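Local coordinates for protein phosphoserine aminotransferase SerC (Cytophaga hutchinsonii ATCC 33406, PDB 3FFR) that probably catalyses the pyridoxal-phosphate-dependent transfer of an amino group between phosphoserine and 2-oxoglutarate, a step of serine biosynthesis, at residues A[57-62]-A[177-182]; A[183-188]-A[201-206]; A[276-281]-A[352-357]. One frame throughout, in Å; residues are numbered along the deposited sequence.

Contact 1: residues A[57-62]-A[177-182]; sequences ELPSNY and FDWTKI. With P33 (3,6,9,12,15,18-hexaoxaicosane-1,20-diol), chain K.
Leu58 and Trp179 have their CA atoms 7.2 Å apart where two loops with type I beta turns meet, one from Pro59 to Tyr62 and the other from Asp178 to Lys181. The first loop leads from a Schellman motif at Glu57 into strand 62-67, an outermost strand of the seven-stranded sheet of this aminotransferase; the second precedes strand 184-188. Their meeting illustrates how an indole from one loop can pack into another beside a sheet's edge strand. Leu58 CD2 lies over the middle of the six-membered ring of Trp179, 3.4 Å from the centroid, in a CH-pi contact, and Phe177 CB sits nearer the rim of the opposite face. Tyr62 completes the setting: the indole turns an edge to its face, the planes 66° apart. The Pro59 side chain crosses that of Trp179 at about a right angle and brings CD to 3.7 Å from Trp179 CD1. With CG beside the backbone nitrogen (chi1 -59°), Trp179 turns its ring in among Leu58, Pro59 and Tyr62, while NE1 donates to the carbonyl of Leu56. Tyr62 OH donates to Trp179 O at 2.9 Å, in the carbonyl plane and on a lone pair; a water donates to that same oxygen.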
# COMPACT_ATOMS: atom_id res chain seq x y z
N GLU A 57 8.77 11.26 20.54
CA GLU A 57 10.03 11.60 21.22
C GLU A 57 11.18 10.65 20.83
O GLU A 57 11.95 10.15 21.66
CB GLU A 57 9.83 11.66 22.73
CG GLU A 57 8.73 12.66 23.11
CD GLU A 57 8.39 12.68 24.57
OE1 GLU A 57 9.29 12.62 25.42
OE2 GLU A 57 7.19 12.75 24.87
N LEU A 58 11.33 10.46 19.54
CA LEU A 58 12.35 9.58 19.03
C LEU A 58 13.73 10.21 19.05
O LEU A 58 13.91 11.37 18.65
CB LEU A 58 12.04 9.17 17.60
CG LEU A 58 10.76 8.35 17.37
CD1 LEU A 58 10.50 8.13 15.86
CD2 LEU A 58 10.86 7.03 18.12
N PRO A 59 14.73 9.43 19.48
CA PRO A 59 16.09 9.96 19.48
C PRO A 59 16.75 9.90 18.11
O PRO A 59 16.22 9.32 17.16
CB PRO A 59 16.83 9.08 20.45
CG PRO A 59 16.08 7.83 20.52
CD PRO A 59 14.63 8.11 20.10
N SER A 60 17.94 10.47 18.05
CA SER A 60 18.62 10.69 16.77
C SER A 60 19.07 9.43 16.05
O SER A 60 19.32 9.46 14.85
CB SER A 60 19.79 11.67 16.92
OG SER A 60 20.77 11.12 17.77
N ASN A 61 19.11 8.32 16.78
CA ASN A 61 19.57 7.04 16.20
C ASN A 61 18.42 6.22 15.58
O ASN A 61 18.63 5.11 15.13
CB ASN A 61 20.37 6.17 17.19
CG ASN A 61 19.56 5.73 18.39
OD1 ASN A 61 18.83 6.52 18.99
ND2 ASN A 61 19.71 4.46 18.78
N TYR A 62 17.23 6.80 15.59
CA TYR A 62 16.05 6.20 14.96
C TYR A 62 15.63 6.91 13.68
O TYR A 62 15.76 8.13 13.53
CB TYR A 62 14.85 6.22 15.91
CG TYR A 62 14.82 5.09 16.91
CD1 TYR A 62 15.60 5.11 18.06
CD2 TYR A 62 14.00 3.99 16.71
CE1 TYR A 62 15.55 4.05 18.97
CE2 TYR A 62 13.92 2.96 17.62
CZ TYR A 62 14.69 2.97 18.73
OH TYR A 62 14.58 1.92 19.62
N PHE A 177 7.42 4.32 24.99
CA PHE A 177 8.61 3.47 24.98
C PHE A 177 9.87 4.13 25.47
O PHE A 177 10.05 5.35 25.37
CB PHE A 177 8.86 2.85 23.59
CG PHE A 177 7.75 1.91 23.15
CD1 PHE A 177 7.65 0.63 23.71
CD2 PHE A 177 6.79 2.32 22.27
CE1 PHE A 177 6.62 -0.21 23.39
CE2 PHE A 177 5.75 1.47 21.92
CZ PHE A 177 5.66 0.20 22.49
N ASP A 178 10.71 3.29 26.05
CA ASP A 178 12.08 3.66 26.35
C ASP A 178 12.84 3.15 25.13
O ASP A 178 13.04 1.94 24.95
CB ASP A 178 12.59 2.97 27.60
CG ASP A 178 14.04 3.28 27.89
OD1 ASP A 178 14.81 3.67 26.98
OD2 ASP A 178 14.43 3.10 29.06
N TRP A 179 13.24 4.09 24.28
CA TRP A 179 13.82 3.75 22.98
C TRP A 179 15.20 3.15 23.11
O TRP A 179 15.73 2.64 22.14
CB TRP A 179 13.86 4.99 22.08
CG TRP A 179 12.48 5.56 21.86
CD1 TRP A 179 11.99 6.74 22.37
CD2 TRP A 179 11.40 4.96 21.15
NE1 TRP A 179 10.70 6.91 22.00
CE2 TRP A 179 10.31 5.84 21.24
CE3 TRP A 179 11.26 3.78 20.41
CZ2 TRP A 179 9.09 5.57 20.66
CZ3 TRP A 179 10.06 3.53 19.80
CH2 TRP A 179 8.98 4.42 19.94
N THR A 180 15.77 3.19 24.30
CA THR A 180 17.09 2.60 24.49
C THR A 180 17.01 1.12 24.81
O THR A 180 18.01 0.41 24.69
CB THR A 180 17.90 3.28 25.62
OG1 THR A 180 17.37 2.89 26.90
CG2 THR A 180 17.91 4.82 25.46
N LYS A 181 15.81 0.66 25.18
CA LYS A 181 15.63 -0.73 25.58
C LYS A 181 15.05 -1.64 24.51
O LYS A 181 14.97 -2.85 24.69
CB LYS A 181 14.85 -0.81 26.88
CG LYS A 181 15.61 -0.19 28.02
CD LYS A 181 14.88 -0.30 29.32
CE LYS A 181 15.62 0.50 30.38
NZ LYS A 181 17.08 0.17 30.41
N ILE A 182 14.67 -1.04 23.39
CA ILE A 182 14.18 -1.78 22.24
C ILE A 182 14.92 -1.24 21.01
O ILE A 182 15.79 -0.36 21.14
CB ILE A 182 12.66 -1.69 22.06
CG1 ILE A 182 12.23 -0.23 21.80
CG2 ILE A 182 11.91 -2.34 23.26
CD1 ILE A 182 10.75 -0.08 21.46
O4 P33 K . 20.27 5.64 12.66
C3 P33 K . 19.90 6.49 11.57
C2 P33 K . 19.17 7.76 11.98
O1 P33 K . 18.54 8.31 10.79
O HOH W 1 18.08 2.09 20.73

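Contact 2: residues A[183-188]-A[201-206]; sequences DSVFFS and VWILND
Phe187 offers one face of its ring to Val201, whose CB stands 3.7 Å from the centroid in a CH-pi contact, while Ile203 CD1 comes up at the ring edge; Phe193 stacks with the same ring. On the other side of the sheet, the Trp202 indole has Leu204 CD1 over the rim of one face and Ser184 OG at its edge, 7° from the ring plane. The two strands form an antiparallel beta hairpin in the seven-stranded sheet of the fold, between strands 62-67 and 163-167, and illustrate how polar side chains can be built into a buried hairpin. Val185 with Ile203 and Phe187 with Val201 are hydrogen-bonded pairs, the bond from Val201 N to Phe187 O being 2.8 Å long and almost straight at 177°. Ser184 OG works in both directions: it receives Trp202 NE1 at 2.9 Å and donates to Ile203 O at 2.7 Å. That carbonyl also accepts Val185 N, the two donors arriving from opposite faces of its plane. Ser184 owes this reach to chi1 of 174°, which turns OG away from its own nitrogen. At the far end Asn205 ND2 donates to the anti lone pair of Asp183 OD1 at 2.9 Å, and Asn205 OD1 caps Val208 N at the start of helix 206-217. Asp183 also forms salt bridges with Arg156 and Arg207, and Ser188 OG bonds to the phosphate of the cofactor-bearing lysine at position 191. Buried polar groups here thus have partners built in: the serine probably limits the turning of the indole, and the two arginines would probably favour an ionised Asp183.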
# COMPACT_ATOMS: atom_id res chain seq x y z
N ASP A 183 14.61 -1.79 19.85
CA ASP A 183 15.28 -1.36 18.63
C ASP A 183 14.34 -0.88 17.53
O ASP A 183 14.75 -0.21 16.58
CB ASP A 183 16.15 -2.51 18.10
CG ASP A 183 17.22 -2.94 19.12
OD1 ASP A 183 18.22 -2.17 19.28
OD2 ASP A 183 17.06 -4.04 19.72
N SER A 184 13.07 -1.19 17.68
CA SER A 184 12.10 -0.87 16.63
C SER A 184 10.68 -1.08 17.10
O SER A 184 10.39 -1.91 17.97
CB SER A 184 12.38 -1.79 15.41
OG SER A 184 11.43 -1.70 14.34
N VAL A 185 9.84 -0.22 16.56
CA VAL A 185 8.39 -0.34 16.75
C VAL A 185 7.70 -0.08 15.42
O VAL A 185 8.23 0.62 14.55
CB VAL A 185 7.88 0.60 17.88
CG1 VAL A 185 7.93 2.06 17.44
CG2 VAL A 185 6.46 0.22 18.31
N PHE A 186 6.52 -0.67 15.25
CA PHE A 186 5.77 -0.45 14.02
C PHE A 186 4.29 -0.45 14.27
O PHE A 186 3.77 -0.96 15.27
CB PHE A 186 6.15 -1.50 12.95
CG PHE A 186 5.88 -2.93 13.37
CD1 PHE A 186 6.82 -3.67 14.05
CD2 PHE A 186 4.65 -3.52 13.10
CE1 PHE A 186 6.59 -4.99 14.43
CE2 PHE A 186 4.42 -4.84 13.49
CZ PHE A 186 5.38 -5.57 14.15
N PHE A 187 3.63 0.19 13.33
CA PHE A 187 2.16 0.28 13.33
C PHE A 187 1.63 0.50 11.94
O PHE A 187 2.37 0.64 10.95
CB PHE A 187 1.68 1.40 14.25
CG PHE A 187 2.13 2.81 13.87
CD1 PHE A 187 3.35 3.31 14.27
CD2 PHE A 187 1.29 3.63 13.16
CE1 PHE A 187 3.77 4.61 13.93
CE2 PHE A 187 1.69 4.94 12.81
CZ PHE A 187 2.92 5.43 13.21
N SER A 188 0.32 0.45 11.86
CA SER A 188 -0.38 0.88 10.63
C SER A 188 -1.41 1.92 11.06
O SER A 188 -1.74 2.02 12.24
CB SER A 188 -0.90 -0.29 9.79
OG SER A 188 -1.74 -1.12 10.51
N VAL A 201 3.93 2.08 9.11
CA VAL A 201 5.04 2.86 9.60
C VAL A 201 5.99 2.01 10.44
O VAL A 201 5.60 1.37 11.42
CB VAL A 201 4.56 4.09 10.45
CG1 VAL A 201 5.73 4.96 10.82
CG2 VAL A 201 3.51 4.96 9.64
N TRP A 202 7.24 2.00 10.00
CA TRP A 202 8.32 1.23 10.62
C TRP A 202 9.34 2.19 11.20
O TRP A 202 10.02 2.89 10.49
CB TRP A 202 8.94 0.26 9.59
CG TRP A 202 9.92 -0.73 10.11
CD1 TRP A 202 10.18 -1.03 11.42
CD2 TRP A 202 10.66 -1.69 9.33
NE1 TRP A 202 11.11 -2.03 11.49
CE2 TRP A 202 11.41 -2.47 10.23
CE3 TRP A 202 10.80 -1.92 7.96
CZ2 TRP A 202 12.29 -3.48 9.81
CZ3 TRP A 202 11.67 -2.93 7.54
CH2 TRP A 202 12.42 -3.68 8.45
N ILE A 203 9.40 2.20 12.52
CA ILE A 203 10.34 3.01 13.27
C ILE A 203 11.48 2.06 13.68
O ILE A 203 11.24 1.01 14.28
CB ILE A 203 9.64 3.62 14.50
CG1 ILE A 203 8.62 4.69 14.02
CG2 ILE A 203 10.67 4.20 15.48
CD1 ILE A 203 7.74 5.20 15.13
N LEU A 204 12.70 2.42 13.31
CA LEU A 204 13.82 1.51 13.55
C LEU A 204 15.11 2.25 13.79
O LEU A 204 15.30 3.36 13.32
CB LEU A 204 14.00 0.57 12.34
CG LEU A 204 14.61 1.10 11.01
CD1 LEU A 204 14.77 -0.06 10.02
CD2 LEU A 204 13.79 2.27 10.35
N ASN A 205 15.98 1.60 14.54
CA ASN A 205 17.26 2.20 14.88
C ASN A 205 18.46 1.72 14.07
O ASN A 205 18.41 0.89 13.14
CB ASN A 205 17.55 2.11 16.40
CG ASN A 205 17.96 0.70 16.86
OD1 ASN A 205 18.12 -0.20 16.04
ND2 ASN A 205 18.14 0.52 18.17
N ASP A 206 19.57 2.33 14.45
CA ASP A 206 20.87 2.08 13.82
C ASP A 206 21.25 0.59 13.84
O ASP A 206 21.87 0.10 12.89
CB ASP A 206 22.00 2.89 14.52
CG ASP A 206 22.16 2.57 16.07
OD1 ASP A 206 21.21 2.63 16.90
OD2 ASP A 206 23.32 2.28 16.47

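Contact 3: residues A[276-281]-A[352-357]; sequences ALINTY and KLVQTL
In the helix that sets Val354 against Ile278, the carbonyl oxygen of Lys352 is gripped twice, by Thr356 OG1 at 2.7 Å and by Thr356 N, which reach it from opposite faces of its plane. Thr280 treats Ala276 O in the same way in the partner helix, so each helix settles these polar groups within itself. The contact is a worked example of parallel helix packing: the two segments run 14° apart with their axes 9.8 Å from one another, and their helices lie against the five-stranded sheet, Ile278 touching strand 302-307 and Leu353 strand 323-327. Val354 wedges its two methyls into the facing helix, CG2 meeting Ile278 CG1 at 3.9 Å and CG1 meeting Tyr281 CB at 3.7 Å. Tyr281 slides past Val354 in the opposite direction and crosses Leu357 at about a right angle. With CG turned opposite its backbone nitrogen (chi1 161°), the ring reaches across to the other helix, where CE2 lies 3.6 Å from Leu357 CB; its OH donates a hydrogen bond to Gly362 O. Replacing Tyr281 with an alanine would probably open a gap beside Leu357 and leave Gly362 O without its phenol donor. Attraction between the segments therefore rests on dispersion and the burial of apolar surface, with the phenol adding a polar tie to the chain terminus.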
# COMPACT_ATOMS: atom_id res chain seq x y z
N ALA A 276 -11.45 4.07 31.83
CA ALA A 276 -11.97 3.99 33.20
C ALA A 276 -13.50 3.97 33.20
O ALA A 276 -14.15 3.26 33.98
CB ALA A 276 -11.41 5.14 34.06
N LEU A 277 -14.09 4.75 32.31
CA LEU A 277 -15.57 4.78 32.19
C LEU A 277 -16.10 3.41 31.82
O LEU A 277 -17.06 2.89 32.41
CB LEU A 277 -16.04 5.77 31.11
CG LEU A 277 -16.08 7.25 31.40
CD1 LEU A 277 -16.66 7.98 30.15
CD2 LEU A 277 -16.96 7.52 32.65
N ILE A 278 -15.45 2.82 30.82
CA ILE A 278 -15.82 1.51 30.29
C ILE A 278 -15.61 0.42 31.32
O ILE A 278 -16.50 -0.41 31.58
CB ILE A 278 -15.06 1.17 28.95
CG1 ILE A 278 -15.42 2.14 27.83
CG2 ILE A 278 -15.30 -0.32 28.55
CD1 ILE A 278 -14.46 2.09 26.60
N ASN A 279 -14.45 0.45 31.96
CA ASN A 279 -14.07 -0.60 32.89
C ASN A 279 -14.91 -0.55 34.17
O ASN A 279 -15.23 -1.57 34.75
CB ASN A 279 -12.56 -0.57 33.15
CG ASN A 279 -11.77 -1.02 31.94
OD1 ASN A 279 -12.25 -1.87 31.17
ND2 ASN A 279 -10.55 -0.48 31.77
N THR A 280 -15.26 0.65 34.57
CA THR A 280 -16.10 0.83 35.77
C THR A 280 -17.45 0.15 35.55
O THR A 280 -18.03 -0.47 36.46
CB THR A 280 -16.28 2.33 36.11
OG1 THR A 280 -15.00 2.85 36.54
CG2 THR A 280 -17.31 2.50 37.27
N TYR A 281 -17.93 0.26 34.32
CA TYR A 281 -19.22 -0.34 33.92
C TYR A 281 -19.07 -1.85 33.90
O TYR A 281 -19.89 -2.58 34.46
CB TYR A 281 -19.70 0.19 32.58
CG TYR A 281 -20.76 -0.67 31.88
CD1 TYR A 281 -21.98 -0.93 32.48
CD2 TYR A 281 -20.52 -1.21 30.60
CE1 TYR A 281 -22.94 -1.69 31.85
CE2 TYR A 281 -21.46 -1.98 29.97
CZ TYR A 281 -22.67 -2.22 30.61
OH TYR A 281 -23.64 -2.98 29.97
N LYS A 352 -21.63 8.20 26.00
CA LYS A 352 -22.90 7.82 25.38
C LYS A 352 -22.99 6.32 25.22
O LYS A 352 -24.02 5.70 25.50
CB LYS A 352 -23.13 8.49 24.03
CG LYS A 352 -24.44 8.06 23.35
CD LYS A 352 -24.60 8.69 21.96
CE LYS A 352 -25.91 8.27 21.24
NZ LYS A 352 -26.02 8.79 19.84
N LEU A 353 -21.87 5.72 24.82
CA LEU A 353 -21.82 4.26 24.67
C LEU A 353 -22.10 3.56 26.00
O LEU A 353 -22.95 2.66 26.08
CB LEU A 353 -20.46 3.79 24.13
CG LEU A 353 -20.29 2.26 24.03
CD1 LEU A 353 -21.18 1.61 22.99
CD2 LEU A 353 -18.78 1.95 23.71
N VAL A 354 -21.40 3.99 27.05
CA VAL A 354 -21.52 3.33 28.36
C VAL A 354 -22.93 3.52 28.93
O VAL A 354 -23.54 2.60 29.49
CB VAL A 354 -20.42 3.79 29.34
CG1 VAL A 354 -20.68 3.28 30.78
CG2 VAL A 354 -19.04 3.30 28.85
N GLN A 355 -23.47 4.71 28.76
CA GLN A 355 -24.79 5.00 29.30
C GLN A 355 -25.84 4.17 28.61
O GLN A 355 -26.80 3.68 29.23
CB GLN A 355 -25.13 6.48 29.17
CG GLN A 355 -26.60 6.79 29.43
CD GLN A 355 -26.92 8.23 29.10
OE1 GLN A 355 -26.49 9.15 29.81
NE2 GLN A 355 -27.68 8.44 28.01
N THR A 356 -25.65 3.99 27.31
CA THR A 356 -26.60 3.26 26.49
C THR A 356 -26.52 1.79 26.87
O THR A 356 -27.54 1.12 27.03
CB THR A 356 -26.36 3.49 24.99
OG1 THR A 356 -26.48 4.90 24.71
CG2 THR A 356 -27.36 2.72 24.16
N LEU A 357 -25.30 1.30 27.04
CA LEU A 357 -25.11 -0.10 27.42
C LEU A 357 -25.74 -0.37 28.79
O LEU A 357 -26.38 -1.40 29.02
CB LEU A 357 -23.63 -0.46 27.47
CG LEU A 357 -22.98 -0.59 26.08
CD1 LEU A 357 -21.48 -0.79 26.23
CD2 LEU A 357 -23.58 -1.74 25.24

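Overall arrangement
Contacts 1 and 2 adjoin, their centres 10 Å apart; contact 3 lies about 19 Å from either, nearest atom to nearest atom, and across the chain's centre from contact 2. Contact 2, fully buried, pairs neighbouring strands inside the large sheet by backbone bonds and partnered polar side chains. Contact 1, partly buried, covers the same hairpin from the loops: Asn61 ND2 probably bonds to Asp206 OD1, and Tyr62 CE2 packs on Asp183 O. There an indole and a phenol supply most of the buried surface, with one hydroxyl-to-carbonyl bond. Contact 3, also buried but far from the chain's centre, lies on the five-stranded sheet and pairs helices through apolar packing of aliphatic groups and one tyrosine ring.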